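Local coordinates for uncharacterized protein C4B3.07 (Schizosaccharomyces pombe, PDB 3QTM) that is required for correct translation termination and directly inhibits Ofd1, probably thereby stabilising the hypoxic transcription factor fragment Sre1N, at residues Q21-G24 against L25-S29; R30-E34 against N35-D39; L44-G47 against T48-E51; A71-S74 against S75-A79. All coordinates share one frame; numbering follows the deposited sequence.

Interaction 1: Q21-G24 against L25-S29; sequences QLWG and LYEMS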
loop_
_atom_site.group_PDB
_atom_site.type_symbol
_atom_site.label_atom_id
_atom_site.label_comp_id
_atom_site.label_asym_id
_atom_site.label_seq_id
_atom_site.Cartn_x
_atom_site.Cartn_y
_atom_site.Cartn_z
ATOM N N GLN A 21 5.506 10.763 -23.322
ATOM C CA GLN A 21 5.037 9.578 -24.037
ATOM C C GLN A 21 5.537 8.306 -23.342
ATOM O O GLN A 21 4.857 7.278 -23.316
ATOM C CB GLN A 21 5.458 9.615 -25.510
ATOM C CG GLN A 21 4.744 10.705 -26.332
ATOM C CD GLN A 21 3.219 10.713 -26.126
ATOM O OE1 GLN A 21 2.563 9.666 -26.130
ATOM N NE2 GLN A 21 2.657 11.905 -25.944
ATOM N N LEU A 22 6.717 8.402 -22.740
ATOM C CA LEU A 22 7.281 7.294 -21.994
ATOM C C LEU A 22 6.354 6.913 -20.837
ATOM O O LEU A 22 6.032 5.728 -20.644
ATOM C CB LEU A 22 8.686 7.661 -21.505
ATOM C CG LEU A 22 9.586 6.585 -20.915
ATOM C CD1 LEU A 22 9.933 5.535 -21.977
ATOM C CD2 LEU A 22 10.842 7.251 -20.335
ATOM N N TRP A 23 5.898 7.917 -20.091
ATOM C CA TRP A 23 4.945 7.688 -19.011
ATOM C C TRP A 23 3.639 7.107 -19.531
ATOM O O TRP A 23 3.013 6.273 -18.871
ATOM C CB TRP A 23 4.681 8.976 -18.218
ATOM C CG TRP A 23 5.642 9.134 -17.088
ATOM C CD1 TRP A 23 6.754 9.924 -17.058
ATOM C CD2 TRP A 23 5.612 8.430 -15.832
ATOM N NE1 TRP A 23 7.409 9.773 -15.853
ATOM C CE2 TRP A 23 6.726 8.865 -15.083
ATOM C CE3 TRP A 23 4.739 7.490 -15.265
ATOM C CZ2 TRP A 23 6.994 8.393 -13.798
ATOM C CZ3 TRP A 23 5.005 7.021 -13.984
ATOM C CH2 TRP A 23 6.129 7.474 -13.266
ATOM N N GLY A 24 3.236 7.553 -20.718
ATOM C CA GLY A 24 2.004 7.097 -21.332
ATOM C C GLY A 24 2.004 5.594 -21.580
ATOM O O GLY A 24 1.013 4.926 -21.319
ATOM N N LEU A 25 3.124 5.079 -22.079
ATOM C CA LEU A 25 3.313 3.641 -22.285
ATOM C C LEU A 25 3.211 2.867 -20.979
ATOM O O LEU A 25 2.530 1.832 -20.914
ATOM C CB LEU A 25 4.668 3.362 -22.932
ATOM C CG LEU A 25 4.802 3.761 -24.406
ATOM C CD1 LEU A 25 6.251 3.631 -24.881
ATOM C CD2 LEU A 25 3.849 2.917 -25.288
ATOM N N TYR A 26 3.887 3.364 -19.943
ATOM C CA TYR A 26 3.817 2.734 -18.631
ATOM C C TYR A 26 2.380 2.727 -18.097
ATOM O O TYR A 26 1.917 1.721 -17.567
ATOM C CB TYR A 26 4.744 3.420 -17.618
ATOM C CG TYR A 26 4.618 2.791 -16.244
ATOM C CD1 TYR A 26 5.175 1.545 -15.970
ATOM C CD2 TYR A 26 3.893 3.410 -15.246
ATOM C CE1 TYR A 26 5.035 0.951 -14.714
ATOM C CE2 TYR A 26 3.744 2.833 -14.008
ATOM C CZ TYR A 26 4.321 1.608 -13.738
ATOM O OH TYR A 26 4.160 1.051 -12.482
ATOM N N GLU A 27 1.688 3.858 -18.235
ATOM C CA GLU A 27 0.336 4.017 -17.708
ATOM C C GLU A 27 -0.617 3.034 -18.374
ATOM O O GLU A 27 -1.432 2.395 -17.718
ATOM C CB GLU A 27 -0.144 5.458 -17.893
ATOM C CG GLU A 27 0.533 6.443 -16.917
ATOM C CD GLU A 27 0.571 7.879 -17.435
ATOM O OE1 GLU A 27 0.007 8.135 -18.515
ATOM O OE2 GLU A 27 1.163 8.751 -16.760
HETATM N N MSE A 28 -0.489 2.916 -19.682
HETATM C CA MSE A 28 -1.252 1.945 -20.441
HETATM C C MSE A 28 -0.991 0.521 -19.972
HETATM O O MSE A 28 -1.909 -0.296 -19.920
HETATM C CB MSE A 28 -0.887 2.049 -21.915
HETATM C CG MSE A 28 -1.805 2.918 -22.714
HETATM SE SE MSE A 28 -1.576 2.479 -24.608
HETATM C CE MSE A 28 -0.102 3.697 -24.962
ATOM N N SER A 29 0.266 0.207 -19.665
ATOM C CA SER A 29 0.584 -1.126 -19.150
ATOM C C SER A 29 -0.204 -1.389 -17.862
ATOM O O SER A 29 -0.636 -2.507 -17.615
ATOM C CB SER A 29 2.088 -1.302 -18.926
ATOM O OG SER A 29 2.462 -0.842 -17.641
#
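Glu27 lies back along the preceding helical turn and over the backbone of Trp23. Its CB is 3.4 Å from Trp23 O, the same oxygen that accepts the Glu27 amide at 2.8 Å (N-H...O 156°). With CG beside its own backbone N (chi1 -74°), the next atoms stay close to that carbonyl: CG is 3.2 Å from Trp23 O, and CD follows at a similar distance. At the tip the carboxylate divides: OE1 is 3.6 Å from Gly24 CA, while OE2 is 3.8 Å from Trp23 CB, approaching the indole obliquely. These are packing contacts; helix 119-142 supplies Arg120, which touches the Glu27 side chain and makes a cation-pi contact with Trp23.

Three residues along from Trp23, Tyr26 points the same way as the indole. Trp23 CZ3 and Tyr26 CD2 are 4.0 Å apart, and the ring planes stand at 90° in an oblique pairing. Trp23 NE1 is bonded to Asp68 O, which anchors the indole from outside the helix. The i+3 and i+4 spacing is that of a regular alpha helix, and the packing of Trp23 and Tyr26 on helix 67-82 is consistent with a helical array of the tetratricopeptide-repeat type.

Interaction 2: R30-E34 against N35-D39; sequences REKLE and NDDID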
loop_
_atom_site.group_PDB
_atom_site.type_symbol
_atom_site.label_atom_id
_atom_site.label_comp_id
_atom_site.label_asym_id
_atom_site.label_seq_id
_atom_site.Cartn_x
_atom_site.Cartn_y
_atom_site.Cartn_z
ATOM N N ARG A 30 -0.413 -0.350 -17.057
ATOM C CA ARG A 30 -1.167 -0.511 -15.814
ATOM C C ARG A 30 -2.674 -0.678 -16.072
ATOM O O ARG A 30 -3.349 -1.392 -15.333
ATOM C CB ARG A 30 -0.903 0.644 -14.829
ATOM C CG ARG A 30 0.588 0.925 -14.548
ATOM C CD ARG A 30 1.361 -0.348 -14.188
ATOM N NE ARG A 30 1.070 -0.810 -12.826
ATOM C CZ ARG A 30 1.588 -1.913 -12.284
ATOM N NH1 ARG A 30 2.427 -2.687 -12.986
ATOM N NH2 ARG A 30 1.273 -2.242 -11.036
ATOM N N GLU A 31 -3.199 -0.023 -17.111
ATOM C CA GLU A 31 -4.602 -0.206 -17.505
ATOM C C GLU A 31 -4.844 -1.630 -17.999
ATOM O O GLU A 31 -5.863 -2.246 -17.676
ATOM C CB GLU A 31 -4.991 0.787 -18.610
ATOM C CG GLU A 31 -4.943 2.245 -18.182
ATOM C CD GLU A 31 -4.983 3.210 -19.364
ATOM O OE1 GLU A 31 -5.201 2.754 -20.515
ATOM O OE2 GLU A 31 -4.788 4.427 -19.137
ATOM N N LYS A 32 -3.911 -2.137 -18.796
ATOM C CA LYS A 32 -3.971 -3.518 -19.268
ATOM C C LYS A 32 -3.916 -4.515 -18.109
ATOM O O LYS A 32 -4.655 -5.507 -18.088
ATOM C CB LYS A 32 -2.837 -3.804 -20.248
ATOM C CG LYS A 32 -2.999 -3.111 -21.598
ATOM C CD LYS A 32 -4.219 -3.633 -22.335
ATOM C CE LYS A 32 -4.577 -2.729 -23.502
ATOM N NZ LYS A 32 -5.653 -3.314 -24.335
ATOM N N LEU A 33 -3.036 -4.252 -17.149
ATOM C CA LEU A 33 -2.932 -5.112 -15.986
ATOM C C LEU A 33 -4.291 -5.172 -15.283
ATOM O O LEU A 33 -4.786 -6.253 -14.947
ATOM C CB LEU A 33 -1.854 -4.600 -15.035
ATOM C CG LEU A 33 -1.630 -5.459 -13.788
ATOM C CD1 LEU A 33 -1.355 -6.893 -14.201
ATOM C CD2 LEU A 33 -0.480 -4.909 -12.942
ATOM N N GLU A 34 -4.892 -4.005 -15.083
ATOM C CA GLU A 34 -6.183 -3.889 -14.407
ATOM C C GLU A 34 -7.305 -4.673 -15.096
ATOM O O GLU A 34 -8.221 -5.163 -14.436
ATOM C CB GLU A 34 -6.579 -2.424 -14.304
ATOM C CG GLU A 34 -7.918 -2.186 -13.639
ATOM C CD GLU A 34 -8.215 -0.709 -13.479
ATOM O OE1 GLU A 34 -8.253 0.000 -14.504
ATOM O OE2 GLU A 34 -8.410 -0.258 -12.332
ATOM N N ASN A 35 -7.231 -4.774 -16.419
ATOM C CA ASN A 35 -8.164 -5.580 -17.185
ATOM C C ASN A 35 -7.734 -7.036 -17.327
ATOM O O ASN A 35 -8.248 -7.763 -18.177
ATOM C CB ASN A 35 -8.370 -4.969 -18.567
ATOM C CG ASN A 35 -9.332 -3.813 -18.538
ATOM O OD1 ASN A 35 -8.950 -2.672 -18.801
ATOM N ND2 ASN A 35 -10.590 -4.092 -18.187
ATOM N N ASP A 36 -6.781 -7.450 -16.501
ATOM C CA ASP A 36 -6.303 -8.831 -16.512
ATOM C C ASP A 36 -5.745 -9.260 -17.869
ATOM O O ASP A 36 -5.799 -10.436 -18.226
ATOM C CB ASP A 36 -7.412 -9.788 -16.067
ATOM C CG ASP A 36 -8.022 -9.389 -14.731
ATOM O OD1 ASP A 36 -7.251 -9.181 -13.763
ATOM O OD2 ASP A 36 -9.269 -9.280 -14.649
ATOM N N ASP A 37 -5.212 -8.304 -18.624
ATOM C CA ASP A 37 -4.495 -8.622 -19.853
ATOM C C ASP A 37 -3.009 -8.493 -19.579
ATOM O O ASP A 37 -2.398 -7.470 -19.883
ATOM C CB ASP A 37 -4.902 -7.684 -20.990
ATOM C CG ASP A 37 -4.405 -8.166 -22.346
ATOM O OD1 ASP A 37 -4.916 -7.656 -23.371
ATOM O OD2 ASP A 37 -3.522 -9.064 -22.390
ATOM N N ILE A 38 -2.436 -9.542 -19.002
ATOM C CA ILE A 38 -1.073 -9.504 -18.500
ATOM C C ILE A 38 -0.046 -9.538 -19.623
ATOM O O ILE A 38 1.010 -8.916 -19.526
ATOM C CB ILE A 38 -0.821 -10.676 -17.535
ATOM C CG1 ILE A 38 -1.673 -10.506 -16.278
ATOM C CG2 ILE A 38 0.638 -10.767 -17.172
ATOM C CD1 ILE A 38 -1.350 -11.504 -15.193
ATOM N N ASP A 39 -0.337 -10.271 -20.688
ATOM C CA ASP A 39 0.608 -10.328 -21.792
ATOM C C ASP A 39 0.724 -8.989 -22.502
ATOM O O ASP A 39 1.817 -8.594 -22.899
ATOM C CB ASP A 39 0.280 -11.453 -22.770
ATOM C CG ASP A 39 1.138 -12.675 -22.533
ATOM O OD1 ASP A 39 0.564 -13.748 -22.236
ATOM O OD2 ASP A 39 2.392 -12.552 -22.616
HETATM O O HOH W 1 -5.071 -5.688 -25.377
#
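A Schellman motif ends helix 15-34 here, and an N-cap starts helix 38-58 directly after it. The motif is identified by two backbone bonds: Asp37 N reaches Lys32 O at 2.9 Å, and inside that loop Asp36 N reaches Leu33 O at 2.8 Å. Asp36 is the C-prime residue, and its positive phi of 59° reverses the chain. In the inner bond Asp36 N approaches Leu33 O from above the carbonyl plane, not on a lone pair. One step earlier, Asn35 N closes a last helical bond to Glu31 O at 3.1 Å and makes a weak second one to Lys32 O.

The side chains add a polar link and an apolar one. Lys32 NZ and Asp37 OD1 are 4.5 Å apart, beyond a salt bridge, and a water spans the pair: it accepts from Lys32 NZ at 2.7 Å and donates to Asp37 OD1 at 2.8 Å. The other carboxylate oxygen, Asp37 OD2, caps Ala40 N, so the group serves the helix start and the water at once. With its CG anti to the backbone N (chi1 -168°), the carboxylate of Asp37 can reach both partners. Leu33 CD1 meets Ile38 CG1 at 4.2 Å across the turn, the two side chains crossing at a slant.

The turn sits at the protein surface and joins two consecutive helices of the all-helical fold. Lys32 and Leu33 lean on helix 38-58, Ile38 touches Ile86 of helix 84-87, and Arg30 runs to helix 67-82, where it forms a salt bridge with Glu82.

Interaction 3: L44-G47 against T48-E51; sequences LVFG and TIHE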
loop_
_atom_site.group_PDB
_atom_site.type_symbol
_atom_site.label_atom_id
_atom_site.label_comp_id
_atom_site.label_asym_id
_atom_site.label_seq_id
_atom_site.Cartn_x
_atom_site.Cartn_y
_atom_site.Cartn_z
ATOM N N LEU A 44 3.810 -3.761 -23.155
ATOM C CA LEU A 44 3.930 -2.320 -22.921
ATOM C C LEU A 44 5.101 -1.957 -22.000
ATOM O O LEU A 44 5.749 -0.926 -22.188
ATOM C CB LEU A 44 2.619 -1.749 -22.378
ATOM C CG LEU A 44 1.470 -1.826 -23.398
ATOM C CD1 LEU A 44 0.093 -1.564 -22.781
ATOM C CD2 LEU A 44 1.730 -0.862 -24.539
ATOM N N VAL A 45 5.362 -2.801 -21.002
ATOM C CA VAL A 45 6.441 -2.561 -20.055
ATOM C C VAL A 45 7.799 -2.673 -20.739
ATOM O O VAL A 45 8.641 -1.792 -20.604
ATOM C CB VAL A 45 6.355 -3.550 -18.858
ATOM C CG1 VAL A 45 7.677 -3.646 -18.146
ATOM C CG2 VAL A 45 5.255 -3.114 -17.917
ATOM N N PHE A 46 8.009 -3.756 -21.481
ATOM C CA PHE A 46 9.241 -3.914 -22.236
ATOM C C PHE A 46 9.394 -2.795 -23.282
ATOM O O PHE A 46 10.505 -2.365 -23.575
ATOM C CB PHE A 46 9.273 -5.282 -22.923
ATOM C CG PHE A 46 9.773 -6.401 -22.042
ATOM C CD1 PHE A 46 10.934 -6.251 -21.305
ATOM C CD2 PHE A 46 9.098 -7.612 -21.984
ATOM C CE1 PHE A 46 11.413 -7.282 -20.498
ATOM C CE2 PHE A 46 9.566 -8.659 -21.187
ATOM C CZ PHE A 46 10.722 -8.494 -20.438
ATOM N N GLY A 47 8.276 -2.350 -23.857
ATOM C CA GLY A 47 8.282 -1.266 -24.827
ATOM C C GLY A 47 8.754 0.012 -24.151
ATOM O O GLY A 47 9.559 0.756 -24.712
ATOM N N THR A 48 8.274 0.246 -22.930
ATOM C CA THR A 48 8.718 1.390 -22.133
ATOM C C THR A 48 10.220 1.387 -21.943
ATOM O O THR A 48 10.899 2.409 -22.111
ATOM C CB THR A 48 8.054 1.378 -20.750
ATOM O OG1 THR A 48 6.642 1.255 -20.918
ATOM C CG2 THR A 48 8.375 2.670 -19.964
ATOM N N ILE A 49 10.745 0.221 -21.596
ATOM C CA ILE A 49 12.176 0.078 -21.374
ATOM C C ILE A 49 12.960 0.393 -22.653
ATOM O O ILE A 49 13.934 1.150 -22.629
ATOM C CB ILE A 49 12.509 -1.335 -20.833
ATOM C CG1 ILE A 49 12.008 -1.446 -19.388
ATOM C CG2 ILE A 49 14.020 -1.639 -20.962
ATOM C CD1 ILE A 49 11.822 -2.889 -18.859
ATOM N N HIS A 50 12.522 -0.167 -23.772
ATOM C CA HIS A 50 13.162 0.115 -25.063
ATOM C C HIS A 50 13.116 1.597 -25.412
ATOM O O HIS A 50 14.102 2.169 -25.893
ATOM C CB HIS A 50 12.508 -0.689 -26.189
ATOM C CG HIS A 50 12.697 -2.170 -26.060
ATOM N ND1 HIS A 50 11.685 -3.073 -26.309
ATOM C CD2 HIS A 50 13.774 -2.904 -25.699
ATOM C CE1 HIS A 50 12.138 -4.300 -26.123
ATOM N NE2 HIS A 50 13.402 -4.224 -25.746
ATOM N N GLU A 51 11.967 2.224 -25.194
ATOM C CA GLU A 51 11.849 3.632 -25.537
ATOM C C GLU A 51 12.789 4.448 -24.640
ATOM O O GLU A 51 13.418 5.390 -25.098
ATOM C CB GLU A 51 10.401 4.105 -25.421
ATOM C CG GLU A 51 10.200 5.571 -25.786
ATOM C CD GLU A 51 10.703 5.923 -27.197
ATOM O OE1 GLU A 51 10.705 5.044 -28.095
ATOM O OE2 GLU A 51 11.094 7.096 -27.393
#
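The backbone from Leu44 to Glu51 is unbroken alpha helix, with four consecutive i to i+4 bonds running from Thr48 N to Leu44 O through Glu51 N to Gly47 O. Thr48 adds a side-chain bond to the first of them. Its hydroxyl OG1 donates to Leu44 O at 2.7 Å, while Thr48 N reaches the same oxygen at 2.9 Å; the two donors come from opposite faces of the carbonyl plane. A chi1 of -52° sets OG1 beside the backbone N and turns the methyl CG2 to the other side, where it meets Ala76 of helix 67-82. Thr48 CB also sits close to Val45 O, at 3.2 Å.

Ile49 extends CD1 back along the helix, 4.3 Å from Val45 CG1 and likewise 4.3 Å from Phe46 CD1, so that its tip links two side chains of the previous turn. His50 folds its imidazole over the Phe46 carbonyl: Phe46 O lies 3.0 Å above one face of the ring, displaced toward the rim. His50 ND1 is near that oxygen, but its angle is too poor for a bond; the carbonyl accepts the His50 amide instead.

Replacing Thr48 with a valine would probably leave Leu44 O more weakly tied, with only the amide of the two donors described. The chemistry implies that a buried hydroxyl is satisfied within its own helix: CG2 packs on Ala76, while the hydroxyl, bonded to Leu44 O, lies beside Leu25 of helix 15-34 without being an unmet polar group.

Interaction 4: A71-S74 against S75-A79; sequences AAYS and SALLA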
loop_
_atom_site.group_PDB
_atom_site.type_symbol
_atom_site.label_atom_id
_atom_site.label_comp_id
_atom_site.label_asym_id
_atom_site.label_seq_id
_atom_site.Cartn_x
_atom_site.Cartn_y
_atom_site.Cartn_z
ATOM N N ALA A 71 12.315 7.974 -13.154
ATOM C CA ALA A 71 11.166 7.432 -12.438
ATOM C C ALA A 71 10.357 6.492 -13.325
ATOM O O ALA A 71 9.959 5.427 -12.878
ATOM C CB ALA A 71 10.286 8.554 -11.908
ATOM N N ALA A 72 10.099 6.892 -14.576
ATOM C CA ALA A 72 9.332 6.050 -15.491
ATOM C C ALA A 72 10.103 4.780 -15.829
ATOM O O ALA A 72 9.540 3.695 -15.903
ATOM C CB ALA A 72 8.994 6.801 -16.764
ATOM N N TYR A 73 11.400 4.934 -16.068
ATOM C CA TYR A 73 12.248 3.818 -16.424
ATOM C C TYR A 73 12.319 2.832 -15.231
ATOM O O TYR A 73 12.186 1.616 -15.392
ATOM C CB TYR A 73 13.629 4.363 -16.778
ATOM C CG TYR A 73 14.532 3.418 -17.511
ATOM C CD1 TYR A 73 15.681 3.883 -18.135
ATOM C CD2 TYR A 73 14.233 2.055 -17.599
ATOM C CE1 TYR A 73 16.532 3.014 -18.809
ATOM C CE2 TYR A 73 15.076 1.173 -18.276
ATOM C CZ TYR A 73 16.233 1.664 -18.876
ATOM O OH TYR A 73 17.087 0.810 -19.550
ATOM N N SER A 74 12.516 3.366 -14.030
ATOM C CA SER A 74 12.528 2.538 -12.828
ATOM C C SER A 74 11.210 1.785 -12.674
ATOM O O SER A 74 11.216 0.604 -12.370
ATOM C CB SER A 74 12.774 3.393 -11.588
ATOM O OG SER A 74 12.672 2.608 -10.420
ATOM N N SER A 75 10.088 2.473 -12.899
ATOM C CA SER A 75 8.766 1.848 -12.786
ATOM C C SER A 75 8.556 0.696 -13.762
ATOM O O SER A 75 7.949 -0.312 -13.414
ATOM C CB SER A 75 7.653 2.874 -12.983
ATOM O OG SER A 75 7.647 3.791 -11.907
ATOM N N ALA A 76 9.046 0.852 -14.989
ATOM C CA ALA A 76 8.945 -0.223 -15.963
ATOM C C ALA A 76 9.750 -1.444 -15.495
ATOM O O ALA A 76 9.268 -2.574 -15.557
ATOM C CB ALA A 76 9.416 0.253 -17.337
ATOM N N LEU A 77 10.973 -1.212 -15.024
ATOM C CA LEU A 77 11.806 -2.289 -14.489
ATOM C C LEU A 77 11.104 -3.025 -13.337
ATOM O O LEU A 77 11.107 -4.258 -13.267
ATOM C CB LEU A 77 13.191 -1.760 -14.058
ATOM C CG LEU A 77 14.093 -1.291 -15.210
ATOM C CD1 LEU A 77 15.220 -0.377 -14.721
ATOM C CD2 LEU A 77 14.674 -2.488 -15.994
ATOM N N LEU A 78 10.479 -2.269 -12.447
ATOM C CA LEU A 78 9.826 -2.885 -11.312
ATOM C C LEU A 78 8.677 -3.750 -11.798
ATOM O O LEU A 78 8.385 -4.803 -11.221
ATOM C CB LEU A 78 9.292 -1.821 -10.349
ATOM C CG LEU A 78 8.907 -2.369 -8.971
ATOM C CD1 LEU A 78 10.100 -3.106 -8.395
ATOM C CD2 LEU A 78 8.420 -1.249 -8.028
ATOM N N ALA A 79 8.024 -3.297 -12.864
ATOM C CA ALA A 79 6.826 -3.954 -13.340
ATOM C C ALA A 79 7.207 -5.288 -13.958
ATOM O O ALA A 79 6.422 -6.237 -13.917
ATOM C CB ALA A 79 6.063 -3.072 -14.349
#
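Ser75 packs closely against Ala71. Its OG and its amide N both donate to Ala71 O, each at 3.0 Å, and they approach from opposite faces of the carbonyl plane; chi1 of -67° holds OG beside the backbone N for this. Ser75 CB adds a contact of 3.4 Å to the same oxygen. Changing this serine to an alanine would probably leave Ala71 O less firmly held, with only the amide of these two donors.

The looser part is where the ring of Tyr73 and the end of Leu77 meet through carbon alone: Tyr73 CE2 and CD2 each lie 3.9 Å from Leu77 CD1, an oblique approach to the ring. Nearer the backbone, Leu77 CG is 3.5 Å from Tyr73 O. No solvent side is evident, since all the touching residues are buried: Leu77 lies on Tyr100 and Arg107 of helix 97-110, and Ser74 on Ala124 of helix 119-142. Ser74 OG, anti to its own amide nitrogen (chi1 175°), reaches Ala104 O on helix 97-110, and Tyr73 OH makes a weak bond to Asp53.

Ala71 and Ala72 receive Trp23, and Ala76 receives Thr48 and Ile49; small alanines at such helix interfaces are in keeping with a tetratricopeptide-like superhelix.

How the interactions relate
From the N terminus, interaction 1 lies within helix 15-34, interaction 2 closes the turn from that helix into helix 38-58, interaction 3 follows on the second helix, and interaction 4 belongs to helix 67-82. All are local and in series: none nests in or crosses another. In space they gather, the centres of interactions 1 and 3 and of 3 and 4 being about 9 Å apart, and those of 1 and 4 about 10 Å. Leu22 CD1 meets Thr48 O at 3.3 Å, Tyr26 CE1 meets Ser75 O at 3.4 Å, and Val45 CG1 meets Ala76 O at 3.2 Å. These contacts tie three helices into one bundle, with interaction 2 at one end.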